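Local coordinates for putative L-alanine-DL-glutamate epimerase (Burkholderia xenovorans, PDB 3GO2), which binds magnesium and, as a member of the mandelate racemase/muconate lactonizing enzyme family, probably acts as a racemase or epimerase, at residues V121-C126 with E152-R157; Y321-T326 with A350-L355; N329-A334 with P373-D378. All coordinates share one frame; numbering follows the deposited sequence.

Interaction 1 of 3, residues V121-C126 with E152-R157; sequences VYWSHC and EEARER
The indole of Trp-123 meets helix 144-156 by its six-membered rim. At its edge, close to the ring plane, sits the carboxylate oxygen OE2 of Glu-153, 3.7 Å from Trp-123 CH2, with the carboxylate turned 66° to the ring. One face carries the sulfur of Cys-126, from the same segment as the indole, displaced toward the rim. Ala-154 arrives obliquely: its CA lies 3.6 Å from Trp-123 CZ3 and its CB 3.7 Å from Trp-123 CE3. Also oblique is Arg-157, whose NH1 stands 3.6 Å from Trp-123 CH2. The swing of the indole away from the backbone nitrogen, chi1 174°, carries it across to the helix.

The two charged groups are paired: Arg-157 NH1 donates to Glu-153 OE2 at 2.9 Å, nearly in the guanidinium plane, and Glu-153 OE1 takes a second salt bridge from Arg-130. The indole NE1 is bonded to Asp-347.

The backbone of Trp-123 is hydrogen-bonded to Ala-161 and Lys-163 of strand 161-168, so helix 144-156 packs beside these strands; two residues on is His-125, which binds fumarate and 2-oxoglutarate in structures of this protein. Across the two segments, with no hydrogen bond, the join is van der Waals packing on Ala-154 and the Glu-153/Arg-157 pair beside the distal ring, probably with a modest electrostatic gain where the carboxylate oxygen faces the C-H edge.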
ATOM      1  N   VAL A 121      -4.467  10.390 -38.132  1.00 16.92           N
ATOM      2  CA  VAL A 121      -3.533  11.344 -37.583  1.00 16.06           C
ATOM      3  C   VAL A 121      -4.223  12.532 -36.945  1.00 15.87           C
ATOM      4  O   VAL A 121      -5.434  12.741 -37.083  1.00 15.51           O
ATOM      5  CB  VAL A 121      -2.489  11.841 -38.627  1.00 16.80           C
ATOM      6  CG1 VAL A 121      -1.677  10.675 -39.145  1.00 15.98           C
ATOM      7  CG2 VAL A 121      -3.146  12.619 -39.768  1.00 16.20           C
ATOM      8  N   TYR A 122      -3.434  13.286 -36.198  1.00 14.73           N
ATOM      9  CA  TYR A 122      -3.792  14.653 -35.837  1.00 14.71           C
ATOM     10  C   TYR A 122      -2.730  15.594 -36.385  1.00 14.85           C
ATOM     11  O   TYR A 122      -1.550  15.239 -36.460  1.00 14.15           O
ATOM     12  CB  TYR A 122      -3.989  14.821 -34.325  1.00 14.05           C
ATOM     13  CG  TYR A 122      -2.782  14.705 -33.395  1.00 13.96           C
ATOM     14  CD1 TYR A 122      -1.990  15.814 -33.098  1.00 15.10           C
ATOM     15  CD2 TYR A 122      -2.458  13.495 -32.795  1.00 13.84           C
ATOM     16  CE1 TYR A 122      -0.910  15.725 -32.241  1.00 12.89           C
ATOM     17  CE2 TYR A 122      -1.387  13.405 -31.911  1.00 13.78           C
ATOM     18  CZ  TYR A 122      -0.629  14.514 -31.630  1.00 13.56           C
ATOM     19  OH  TYR A 122       0.446  14.403 -30.762  1.00 15.19           O
ATOM     20  N   TRP A 123      -3.172  16.765 -36.833  1.00 14.66           N
ATOM     21  CA  TRP A 123      -2.301  17.801 -37.332  1.00 15.12           C
ATOM     22  C   TRP A 123      -1.755  18.550 -36.118  1.00 15.28           C
ATOM     23  O   TRP A 123      -2.485  19.305 -35.443  1.00 14.90           O
ATOM     24  CB  TRP A 123      -3.101  18.723 -38.282  1.00 16.52           C
ATOM     25  CG  TRP A 123      -2.409  19.943 -38.795  1.00 16.25           C
ATOM     26  CD1 TRP A 123      -1.229  20.489 -38.367  1.00 17.46           C
ATOM     27  CD2 TRP A 123      -2.887  20.807 -39.842  1.00 17.59           C
ATOM     28  NE1 TRP A 123      -0.955  21.637 -39.071  1.00 18.01           N
ATOM     29  CE2 TRP A 123      -1.959  21.855 -39.977  1.00 18.81           C
ATOM     30  CE3 TRP A 123      -4.015  20.788 -40.668  1.00 20.34           C
ATOM     31  CZ2 TRP A 123      -2.112  22.887 -40.933  1.00 20.63           C
ATOM     32  CZ3 TRP A 123      -4.167  21.806 -41.611  1.00 20.52           C
ATOM     33  CH2 TRP A 123      -3.223  22.831 -41.732  1.00 20.72           C
ATOM     34  N   SER A 124      -0.477  18.310 -35.847  1.00 14.65           N
ATOM     35  CA  SER A 124       0.175  18.831 -34.645  1.00 14.95           C
ATOM     36  C   SER A 124       0.753  20.223 -34.835  1.00 15.85           C
ATOM     37  O   SER A 124       0.868  20.714 -35.965  1.00 16.36           O
ATOM     38  CB  SER A 124       1.236  17.833 -34.197  1.00 15.51           C
ATOM     39  OG  SER A 124       1.628  18.049 -32.849  1.00 14.36           O
ATOM     40  N   HIS A 125       1.124  20.874 -33.737  1.00 15.65           N
ATOM     41  CA  HIS A 125       1.660  22.249 -33.798  1.00 16.27           C
ATOM     42  C   HIS A 125       0.807  23.152 -34.686  1.00 16.26           C
ATOM     43  O   HIS A 125       1.311  23.871 -35.590  1.00 16.07           O
ATOM     44  CB  HIS A 125       3.103  22.222 -34.247  1.00 15.95           C
ATOM     45  CG  HIS A 125       3.948  21.353 -33.366  1.00 16.46           C
ATOM     46  ND1 HIS A 125       4.252  20.049 -33.688  1.00 16.92           N
ATOM     47  CD2 HIS A 125       4.450  21.566 -32.124  1.00 19.32           C
ATOM     48  CE1 HIS A 125       4.942  19.508 -32.697  1.00 18.30           C
ATOM     49  NE2 HIS A 125       5.081  20.405 -31.741  1.00 18.40           N
ATOM     50  N   CYS A 126      -0.481  23.118 -34.373  1.00 16.84           N
ATOM     51  CA  CYS A 126      -1.536  23.746 -35.165  1.00 16.79           C
ATOM     52  C   CYS A 126      -2.380  24.618 -34.259  1.00 16.96           C
ATOM     53  O   CYS A 126      -3.283  24.110 -33.587  1.00 18.68           O
ATOM     54  CB  CYS A 126      -2.410  22.661 -35.776  1.00 16.73           C
ATOM     55  SG  CYS A 126      -3.781  23.334 -36.799  1.00 19.15           S
ATOM     56  N   GLU A 152     -10.167  26.247 -39.249  1.00 20.35           N
ATOM     57  CA  GLU A 152     -11.030  26.102 -40.455  1.00 20.26           C
ATOM     58  C   GLU A 152     -10.311  25.382 -41.601  1.00 19.82           C
ATOM     59  O   GLU A 152     -10.908  24.569 -42.304  1.00 19.90           O
ATOM     60  CB  GLU A 152     -11.532  27.462 -40.946  1.00 20.08           C
ATOM     61  CG  GLU A 152     -12.469  28.191 -39.971  1.00 23.14           C
ATOM     62  CD  GLU A 152     -12.907  29.589 -40.435  1.00 26.69           C
ATOM     63  OE1 GLU A 152     -12.156  30.283 -41.171  1.00 26.71           O
ATOM     64  OE2 GLU A 152     -14.015  29.987 -40.009  1.00 29.24           O
ATOM     65  N   GLU A 153      -9.049  25.722 -41.826  1.00 19.75           N
ATOM     66  CA  GLU A 153      -8.258  25.073 -42.861  1.00 19.79           C
ATOM     67  C   GLU A 153      -8.090  23.567 -42.565  1.00 19.69           C
ATOM     68  O   GLU A 153      -8.235  22.723 -43.455  1.00 19.81           O
ATOM     69  CB  GLU A 153      -6.906  25.781 -43.032  1.00 20.23           C
ATOM     70  CG  GLU A 153      -6.032  25.128 -44.045  1.00 20.92           C
ATOM     71  CD  GLU A 153      -4.698  25.783 -44.203  1.00 21.49           C
ATOM     72  OE1 GLU A 153      -4.559  27.006 -43.977  1.00 21.36           O
ATOM     73  OE2 GLU A 153      -3.788  25.043 -44.596  1.00 23.39           O
ATOM     74  N   ALA A 154      -7.828  23.223 -41.299  1.00 18.98           N
ATOM     75  CA  ALA A 154      -7.709  21.834 -40.915  1.00 19.64           C
ATOM     76  C   ALA A 154      -9.011  21.111 -41.199  1.00 19.03           C
ATOM     77  O   ALA A 154      -9.003  20.010 -41.697  1.00 19.78           O
ATOM     78  CB  ALA A 154      -7.331  21.702 -39.402  1.00 18.78           C
ATOM     79  N   ARG A 155     -10.131  21.733 -40.850  1.00 19.77           N
ATOM     80  CA  ARG A 155     -11.441  21.165 -41.111  1.00 20.24           C
ATOM     81  C   ARG A 155     -11.649  20.920 -42.616  1.00 19.99           C
ATOM     82  O   ARG A 155     -12.044  19.822 -43.032  1.00 18.14           O
ATOM     83  CB  ARG A 155     -12.541  22.086 -40.589  1.00 21.08           C
ATOM     84  CG  ARG A 155     -13.912  21.498 -40.660  1.00 24.33           C
ATOM     85  CD  ARG A 155     -15.002  22.512 -40.303  1.00 27.21           C
ATOM     86  NE  ARG A 155     -16.312  21.959 -40.641  1.00 32.48           N
ATOM     87  CZ  ARG A 155     -17.490  22.462 -40.287  1.00 36.51           C
ATOM     88  NH1 ARG A 155     -17.584  23.557 -39.532  1.00 38.76           N
ATOM     89  NH2 ARG A 155     -18.598  21.838 -40.684  1.00 38.77           N
ATOM     90  N   GLU A 156     -11.389  21.954 -43.405  1.00 21.11           N
ATOM     91  CA  GLU A 156     -11.592  21.915 -44.855  0.50 21.74           C
ATOM     92  C   GLU A 156     -10.763  20.798 -45.490  1.00 21.95           C
ATOM     93  O   GLU A 156     -11.222  20.102 -46.410  1.00 21.85           O
ATOM     94  CB  GLU A 156     -11.260  23.291 -45.471  0.50 21.97           C
ATOM     95  CG  GLU A 156     -12.233  24.420 -45.041  0.50 23.32           C
ATOM     96  CD  GLU A 156     -11.708  25.834 -45.282  0.50 24.52           C
ATOM     97  OE1 GLU A 156     -10.534  26.003 -45.695  0.50 27.72           O
ATOM     98  OE2 GLU A 156     -12.480  26.789 -45.030  0.50 25.48           O
ATOM     99  N   ARG A 157      -9.545  20.632 -44.985  1.00 22.20           N
ATOM    100  CA  ARG A 157      -8.598  19.660 -45.528  1.00 22.54           C
ATOM    101  C   ARG A 157      -8.838  18.223 -45.007  1.00 22.10           C
ATOM    102  O   ARG A 157      -8.065  17.303 -45.318  1.00 22.38           O
ATOM    103  CB  ARG A 157      -7.158  20.132 -45.267  1.00 22.90           C
ATOM    104  CG  ARG A 157      -6.740  21.360 -46.096  1.00 23.53           C
ATOM    105  CD  ARG A 157      -5.362  21.955 -45.704  1.00 25.43           C
ATOM    106  NE  ARG A 157      -4.244  21.077 -46.029  1.00 26.69           N
ATOM    107  CZ  ARG A 157      -2.959  21.374 -45.816  1.00 25.38           C
ATOM    108  NH1 ARG A 157      -2.605  22.528 -45.281  1.00 25.86           N
ATOM    109  NH2 ARG A 157      -2.010  20.503 -46.146  1.00 25.29           N
TER

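Interaction 2 of 3, residues Y321-T326 with A350-L355; sequences YGHLCT and AWEDEL
His-323 of helix 323-335 is held by Glu-352 and Asp-353 at the entry to that helix, which follows strand 314-317 in the TIM-barrel-like domain of the enolase superfamily. Gly-322 occupies the N-cap position.

Two hydrogen bonds cross the contact. In the first, the backbone N of His-323 donates to Glu-352 OE2 at 2.9 Å, but with an N-H...O angle of 134° it is clearly bent. The second is a histidine-carboxylate bond: His-323 NE2 donates to Asp-353 OD1 at 2.8 Å, and at 159° it is straighter. Asp-353 OD1 lies almost in the imidazole plane, so the donor direction is well used, although the carboxylate itself is rotated from the ring. Together the bonds fix both the start of the helix and the rotation of the imidazole.

The apolar component is a CH-pi contact. Glu-352 CG, anti to the backbone N (chi1 -177°), lies over one face of the imidazole, 3.5 Å from the His-323 ring centroid; a bend at chi2 then turns the carboxylate back to the helix start. One glutamate thus serves the ring with its methylene and the backbone with its oxygen.

Glu-352 has further partners: a salt bridge from Arg-348 to OE2 and a hydrogen bond between Tyr-20 OH and OE1. A carboxylate at a helix N terminus would probably also gain from the helix dipole. The tight approach extends to the glycine, where Gly-322 CA lies 3.2 Å from Glu-352 OE2.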
ATOM      1  N   TYR A 321       9.123  15.759 -36.691  1.00 15.83           N
ATOM      2  CA  TYR A 321      10.412  15.970 -37.310  1.00 16.28           C
ATOM      3  C   TYR A 321      10.217  15.905 -38.834  1.00 16.19           C
ATOM      4  O   TYR A 321       9.190  16.357 -39.360  1.00 15.77           O
ATOM      5  CB  TYR A 321      11.361  14.874 -36.828  1.00 17.27           C
ATOM      6  CG  TYR A 321      11.329  14.553 -35.330  1.00 20.54           C
ATOM      7  CD1 TYR A 321      12.082  15.307 -34.433  1.00 22.82           C
ATOM      8  CD2 TYR A 321      10.585  13.455 -34.832  1.00 22.73           C
ATOM      9  CE1 TYR A 321      12.104  14.999 -33.031  1.00 23.41           C
ATOM     10  CE2 TYR A 321      10.569  13.133 -33.433  1.00 23.12           C
ATOM     11  CZ  TYR A 321      11.347  13.914 -32.548  1.00 24.88           C
ATOM     12  OH  TYR A 321      11.394  13.630 -31.182  1.00 22.37           O
ATOM     13  N   GLY A 322      11.175  15.321 -39.549  1.00 16.29           N
ATOM     14  CA  GLY A 322      11.105  15.250 -41.005  1.00 15.49           C
ATOM     15  C   GLY A 322      10.333  14.053 -41.527  1.00 15.56           C
ATOM     16  O   GLY A 322       9.794  13.239 -40.762  1.00 14.63           O
ATOM     17  N   HIS A 323      10.290  13.924 -42.853  1.00 14.74           N
ATOM     18  CA  HIS A 323       9.517  12.831 -43.466  1.00 15.15           C
ATOM     19  C   HIS A 323      10.001  11.462 -43.059  1.00 13.56           C
ATOM     20  O   HIS A 323       9.206  10.546 -42.962  1.00 13.90           O
ATOM     21  CB  HIS A 323       9.543  12.887 -45.002  1.00 15.46           C
ATOM     22  CG  HIS A 323       8.700  13.966 -45.594  1.00 16.80           C
ATOM     23  ND1 HIS A 323       7.661  14.575 -44.919  1.00 16.80           N
ATOM     24  CD2 HIS A 323       8.739  14.540 -46.824  1.00 19.49           C
ATOM     25  CE1 HIS A 323       7.089  15.462 -45.711  1.00 17.36           C
ATOM     26  NE2 HIS A 323       7.726  15.462 -46.873  1.00 17.35           N
ATOM     27  N   LEU A 324      11.303  11.272 -42.872  1.00 13.33           N
ATOM     28  CA  LEU A 324      11.777   9.939 -42.486  1.00 13.07           C
ATOM     29  C   LEU A 324      11.233   9.537 -41.104  1.00 13.36           C
ATOM     30  O   LEU A 324      10.818   8.389 -40.913  1.00 14.15           O
ATOM     31  CB  LEU A 324      13.292   9.827 -42.562  1.00 13.60           C
ATOM     32  CG  LEU A 324      13.904   8.501 -42.119  1.00 13.14           C
ATOM     33  CD1 LEU A 324      13.242   7.311 -42.812  1.00 14.58           C
ATOM     34  CD2 LEU A 324      15.409   8.486 -42.379  1.00 14.45           C
ATOM     35  N   CYS A 325      11.204  10.465 -40.162  1.00 13.73           N
ATOM     36  CA  CYS A 325      10.577  10.174 -38.863  1.00 13.76           C
ATOM     37  C   CYS A 325       9.118   9.787 -39.028  1.00 13.72           C
ATOM     38  O   CYS A 325       8.635   8.889 -38.334  1.00 13.57           O
ATOM     39  CB  CYS A 325      10.695  11.340 -37.903  1.00 13.80           C
ATOM     40  SG  CYS A 325      12.383  11.571 -37.289  1.00 17.28           S
ATOM     41  N   THR A 326       8.407  10.453 -39.935  1.00 13.68           N
ATOM     42  CA  THR A 326       7.006  10.103 -40.163  1.00 13.50           C
ATOM     43  C   THR A 326       6.884   8.684 -40.676  1.00 14.00           C
ATOM     44  O   THR A 326       5.999   7.919 -40.227  1.00 14.14           O
ATOM     45  CB  THR A 326       6.326  11.090 -41.148  1.00 12.68           C
ATOM     46  OG1 THR A 326       6.303  12.392 -40.563  1.00 13.05           O
ATOM     47  CG2 THR A 326       4.886  10.663 -41.447  1.00 13.64           C
ATOM     48  N   ALA A 350       9.585  24.498 -47.082  1.00 18.53           N
ATOM     49  CA  ALA A 350       9.504  24.627 -48.530  1.00 19.14           C
ATOM     50  C   ALA A 350      10.420  23.646 -49.271  1.00 19.31           C
ATOM     51  O   ALA A 350      10.116  23.239 -50.395  1.00 20.92           O
ATOM     52  CB  ALA A 350       9.813  26.065 -48.928  1.00 19.15           C
ATOM     53  N   TRP A 351      11.516  23.252 -48.641  1.00 19.06           N
ATOM     54  CA  TRP A 351      12.454  22.293 -49.236  1.00 19.22           C
ATOM     55  C   TRP A 351      12.335  20.858 -48.696  1.00 18.95           C
ATOM     56  O   TRP A 351      13.161  19.998 -48.993  1.00 19.29           O
ATOM     57  CB  TRP A 351      13.892  22.806 -49.103  1.00 19.01           C
ATOM     58  CG  TRP A 351      14.395  22.958 -47.712  1.00 18.07           C
ATOM     59  CD1 TRP A 351      15.094  22.027 -46.997  1.00 17.57           C
ATOM     60  CD2 TRP A 351      14.250  24.097 -46.850  1.00 18.67           C
ATOM     61  NE1 TRP A 351      15.429  22.525 -45.778  1.00 18.87           N
ATOM     62  CE2 TRP A 351      14.912  23.785 -45.642  1.00 18.76           C
ATOM     63  CE3 TRP A 351      13.630  25.345 -46.979  1.00 22.55           C
ATOM     64  CZ2 TRP A 351      14.961  24.661 -44.563  1.00 21.06           C
ATOM     65  CZ3 TRP A 351      13.687  26.234 -45.897  1.00 23.57           C
ATOM     66  CH2 TRP A 351      14.349  25.882 -44.708  1.00 23.61           C
ATOM     67  N   GLU A 352      11.295  20.583 -47.909  1.00 18.42           N
ATOM     68  CA  GLU A 352      11.189  19.263 -47.289  1.00 18.91           C
ATOM     69  C   GLU A 352      11.214  18.134 -48.320  1.00 18.94           C
ATOM     70  O   GLU A 352      11.907  17.128 -48.136  1.00 18.66           O
ATOM     71  CB  GLU A 352       9.902  19.167 -46.474  1.00 18.05           C
ATOM     72  CG  GLU A 352       9.690  17.854 -45.708  1.00 18.52           C
ATOM     73  CD  GLU A 352      10.510  17.754 -44.447  1.00 19.59           C
ATOM     74  OE1 GLU A 352      11.078  18.788 -44.012  1.00 20.92           O
ATOM     75  OE2 GLU A 352      10.572  16.627 -43.881  1.00 18.94           O
ATOM     76  N   ASP A 353      10.445  18.269 -49.397  1.00 19.34           N
ATOM     77  CA  ASP A 353      10.313  17.147 -50.315  1.00 20.41           C
ATOM     78  C   ASP A 353      11.624  16.888 -51.090  1.00 20.35           C
ATOM     79  O   ASP A 353      11.860  15.752 -51.495  1.00 22.83           O
ATOM     80  CB  ASP A 353       9.116  17.321 -51.258  1.00 20.60           C
ATOM     81  CG  ASP A 353       7.759  17.188 -50.539  1.00 23.43           C
ATOM     82  OD1 ASP A 353       7.693  16.905 -49.300  1.00 24.36           O
ATOM     83  OD2 ASP A 353       6.733  17.375 -51.223  1.00 26.20           O
ATOM     84  N   GLU A 354      12.456  17.916 -51.255  1.00 19.77           N
ATOM     85  CA  GLU A 354      13.791  17.778 -51.852  0.50 19.50           C
ATOM     86  C   GLU A 354      14.676  16.813 -51.064  1.00 18.59           C
ATOM     87  O   GLU A 354      15.518  16.138 -51.641  1.00 17.79           O
ATOM     88  CB  GLU A 354      14.473  19.173 -51.919  0.50 20.11           C
ATOM     89  CG  GLU A 354      15.789  19.274 -52.709  0.50 22.13           C
ATOM     90  CD  GLU A 354      16.568  20.587 -52.437  0.50 25.06           C
ATOM     91  OE1 GLU A 354      15.984  21.552 -51.893  0.50 26.56           O
ATOM     92  OE2 GLU A 354      17.782  20.646 -52.759  0.50 26.30           O
ATOM     93  N   LEU A 355      14.495  16.780 -49.741  1.00 17.24           N
ATOM     94  CA  LEU A 355      15.414  16.065 -48.853  1.00 16.22           C
ATOM     95  C   LEU A 355      15.197  14.573 -48.848  1.00 16.19           C
ATOM     96  O   LEU A 355      16.073  13.839 -48.393  1.00 15.23           O
ATOM     97  CB  LEU A 355      15.266  16.569 -47.411  1.00 15.62           C
ATOM     98  CG  LEU A 355      15.650  18.029 -47.182  1.00 16.89           C
ATOM     99  CD1 LEU A 355      15.216  18.465 -45.788  1.00 18.60           C
ATOM    100  CD2 LEU A 355      17.142  18.233 -47.383  1.00 18.82           C
TER

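Interaction 3 of 3, residues N329-A334 with P373-D378; sequences NANFAA and PGWGTD
Asn-331 and Trp-375 make the close part of this contact, where helix 323-335 meets the loop between strand 366-368 and helix 381-386. The CB of Asn-331 lies in the indole plane at its edge, 3.8 Å from Trp-375 CZ3. With CG anti to the carbonyl carbon (chi1 -77°), the Asn-331 side chain is directed to the loop. The amide is turned 66° to the ring, and its nitrogen reaches past the indole to the backbone: Asn-331 ND2 to Trp-375 O measures 2.8 Å, but an N-H...O angle of 129° makes this a weak hydrogen bond. The same nitrogen is bonded to Met-327 O within its own helix, so the amide links two backbone carbonyls.

The Gly-374 side is looser: Asn-331 OD1 stays 4.2 Å from Gly-374 O. That OD1 is hydrogen-bonded to Tyr-108 N. All three touching residues are nevertheless buried, so this side is also enclosed by protein. Trp-375 N is tied to Asp-97 of helix 82-103, and the indole touches Leu-324 and Ile-328, which places the loop between two helices. Such a position is consistent with the enolase-superfamily fold, in which the chain's C-terminal region returns from the barrel to the N-terminal capping domain.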
ATOM      1  N   ASN A 329       7.618   6.126 -37.875  1.00 13.22           N
ATOM      2  CA  ASN A 329       6.435   6.050 -37.027  1.00 13.12           C
ATOM      3  C   ASN A 329       5.257   5.379 -37.721  1.00 14.23           C
ATOM      4  O   ASN A 329       4.469   4.673 -37.076  1.00 13.51           O
ATOM      5  CB  ASN A 329       6.083   7.441 -36.523  1.00 13.23           C
ATOM      6  CG  ASN A 329       6.967   7.880 -35.382  1.00 13.14           C
ATOM      7  OD1 ASN A 329       7.109   7.156 -34.388  1.00 15.11           O
ATOM      8  ND2 ASN A 329       7.594   9.043 -35.517  1.00 14.74           N
ATOM      9  N   ALA A 330       5.120   5.572 -39.038  1.00 14.25           N
ATOM     10  CA  ALA A 330       4.058   4.886 -39.786  1.00 14.24           C
ATOM     11  C   ALA A 330       4.186   3.374 -39.689  1.00 13.58           C
ATOM     12  O   ALA A 330       3.181   2.657 -39.596  1.00 13.97           O
ATOM     13  CB  ALA A 330       4.060   5.305 -41.243  1.00 14.34           C
ATOM     14  N   ASN A 331       5.415   2.866 -39.720  1.00 13.58           N
ATOM     15  CA  ASN A 331       5.610   1.440 -39.631  1.00 13.92           C
ATOM     16  C   ASN A 331       5.296   0.876 -38.236  1.00 14.03           C
ATOM     17  O   ASN A 331       4.712  -0.192 -38.109  1.00 14.09           O
ATOM     18  CB  ASN A 331       7.021   1.047 -40.092  1.00 13.60           C
ATOM     19  CG  ASN A 331       7.150   1.060 -41.604  1.00 14.01           C
ATOM     20  OD1 ASN A 331       6.928   0.035 -42.252  1.00 15.47           O
ATOM     21  ND2 ASN A 331       7.489   2.214 -42.184  1.00 13.26           N
ATOM     22  N   PHE A 332       5.701   1.609 -37.196  1.00 13.67           N
ATOM     23  CA  PHE A 332       5.306   1.300 -35.825  1.00 13.33           C
ATOM     24  C   PHE A 332       3.786   1.300 -35.693  1.00 13.85           C
ATOM     25  O   PHE A 332       3.188   0.355 -35.149  1.00 14.92           O
ATOM     26  CB  PHE A 332       5.913   2.351 -34.909  1.00 13.35           C
ATOM     27  CG  PHE A 332       5.429   2.301 -33.491  1.00 12.28           C
ATOM     28  CD1 PHE A 332       5.949   1.389 -32.581  1.00 13.33           C
ATOM     29  CD2 PHE A 332       4.487   3.207 -33.046  1.00 15.38           C
ATOM     30  CE1 PHE A 332       5.496   1.388 -31.233  1.00 13.17           C
ATOM     31  CE2 PHE A 332       4.047   3.199 -31.727  1.00 16.11           C
ATOM     32  CZ  PHE A 332       4.568   2.304 -30.827  1.00 14.79           C
ATOM     33  N   ALA A 333       3.166   2.364 -36.184  1.00 13.72           N
ATOM     34  CA  ALA A 333       1.710   2.520 -36.106  1.00 14.58           C
ATOM     35  C   ALA A 333       0.948   1.415 -36.853  1.00 15.67           C
ATOM     36  O   ALA A 333      -0.147   1.018 -36.450  1.00 14.68           O
ATOM     37  CB  ALA A 333       1.303   3.886 -36.664  1.00 15.50           C
ATOM     38  N   ALA A 334       1.520   0.922 -37.943  1.00 15.27           N
ATOM     39  CA  ALA A 334       0.908  -0.158 -38.685  1.00 16.09           C
ATOM     40  C   ALA A 334       0.763  -1.472 -37.919  1.00 15.63           C
ATOM     41  O   ALA A 334      -0.187  -2.237 -38.146  1.00 15.52           O
ATOM     42  CB  ALA A 334       1.684  -0.382 -39.983  1.00 16.29           C
ATOM     43  N   PRO A 373      10.494  -1.487 -49.542  1.00 17.23           N
ATOM     44  CA  PRO A 373      11.408  -2.077 -48.565  1.00 16.25           C
ATOM     45  C   PRO A 373      11.990  -1.004 -47.630  1.00 15.79           C
ATOM     46  O   PRO A 373      12.402   0.056 -48.093  1.00 16.47           O
ATOM     47  CB  PRO A 373      12.503  -2.710 -49.429  1.00 16.57           C
ATOM     48  CG  PRO A 373      11.776  -3.030 -50.741  1.00 17.35           C
ATOM     49  CD  PRO A 373      10.817  -1.898 -50.928  1.00 17.17           C
ATOM     50  N   GLY A 374      12.037  -1.310 -46.347  1.00 15.63           N
ATOM     51  CA  GLY A 374      12.513  -0.374 -45.355  1.00 14.40           C
ATOM     52  C   GLY A 374      11.404   0.517 -44.813  1.00 14.78           C
ATOM     53  O   GLY A 374      10.235   0.150 -44.809  1.00 14.61           O
ATOM     54  N   TRP A 375      11.785   1.692 -44.335  1.00 14.25           N
ATOM     55  CA  TRP A 375      10.853   2.623 -43.726  1.00 14.46           C
ATOM     56  C   TRP A 375       9.867   3.229 -44.705  1.00 14.81           C
ATOM     57  O   TRP A 375       8.735   3.541 -44.320  1.00 14.82           O
ATOM     58  CB  TRP A 375      11.590   3.754 -43.010  1.00 13.91           C
ATOM     59  CG  TRP A 375      12.408   3.332 -41.829  1.00 14.21           C
ATOM     60  CD1 TRP A 375      13.717   3.619 -41.622  1.00 13.02           C
ATOM     61  CD2 TRP A 375      11.960   2.622 -40.657  1.00 13.29           C
ATOM     62  NE1 TRP A 375      14.143   3.093 -40.419  1.00 14.06           N
ATOM     63  CE2 TRP A 375      13.079   2.474 -39.806  1.00 13.31           C
ATOM     64  CE3 TRP A 375      10.724   2.116 -40.234  1.00 13.66           C
ATOM     65  CZ2 TRP A 375      12.996   1.824 -38.556  1.00 14.98           C
ATOM     66  CZ3 TRP A 375      10.659   1.458 -38.978  1.00 14.91           C
ATOM     67  CH2 TRP A 375      11.779   1.312 -38.181  1.00 15.57           C
ATOM     68  N   GLY A 376      10.291   3.405 -45.968  1.00 14.82           N
ATOM     69  CA  GLY A 376       9.401   3.994 -46.976  1.00 15.03           C
ATOM     70  C   GLY A 376       9.896   5.286 -47.606  1.00 15.28           C
ATOM     71  O   GLY A 376       9.260   5.833 -48.509  1.00 16.68           O
ATOM     72  N   THR A 377      11.017   5.814 -47.108  1.00 15.55           N
ATOM     73  CA  THR A 377      11.650   6.986 -47.725  1.00 15.24           C
ATOM     74  C   THR A 377      13.122   6.998 -47.342  1.00 15.36           C
ATOM     75  O   THR A 377      13.493   6.455 -46.304  1.00 16.45           O
ATOM     76  CB  THR A 377      10.923   8.275 -47.309  1.00 15.17           C
ATOM     77  OG1 THR A 377      11.286   9.359 -48.172  1.00 16.27           O
ATOM     78  CG2 THR A 377      11.272   8.672 -45.855  1.00 14.23           C
ATOM     79  N   ASP A 378      13.964   7.574 -48.201  1.00 15.27           N
ATOM     80  CA  ASP A 378      15.396   7.699 -47.969  1.00 15.98           C
ATOM     81  C   ASP A 378      15.772   9.171 -48.030  1.00 15.97           C
ATOM     82  O   ASP A 378      15.303   9.902 -48.903  1.00 16.18           O
ATOM     83  CB  ASP A 378      16.182   6.975 -49.062  1.00 15.96           C
ATOM     84  CG  ASP A 378      16.002   5.476 -49.022  1.00 17.93           C
ATOM     85  OD1 ASP A 378      15.981   4.896 -47.900  1.00 16.12           O
ATOM     86  OD2 ASP A 378      15.912   4.871 -50.123  1.00 21.04           O
TER

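From the N terminus, interaction 1 comes first: it closes a loop of 25 residues, 13 of them helical, by joining helix 144-156 to strand 118-123, and it ends before the others begin. Interactions 2 and 3 both start on helix 323-335, and their segments alternate, so the 321-326/350-355 and 329-334/373-378 loops cross rather than nest. The two also touch in space, Leu-324 CD1 packing 3.6 Å from Thr-377 O; their centres lie about 14 Å apart. Interaction 1 touches neither, its nearest atoms being about 7 Å from interaction 2. Helix 323-335 is thus tied at its start to the short helix 352-355 and, further along, to the loop before helix 381-386.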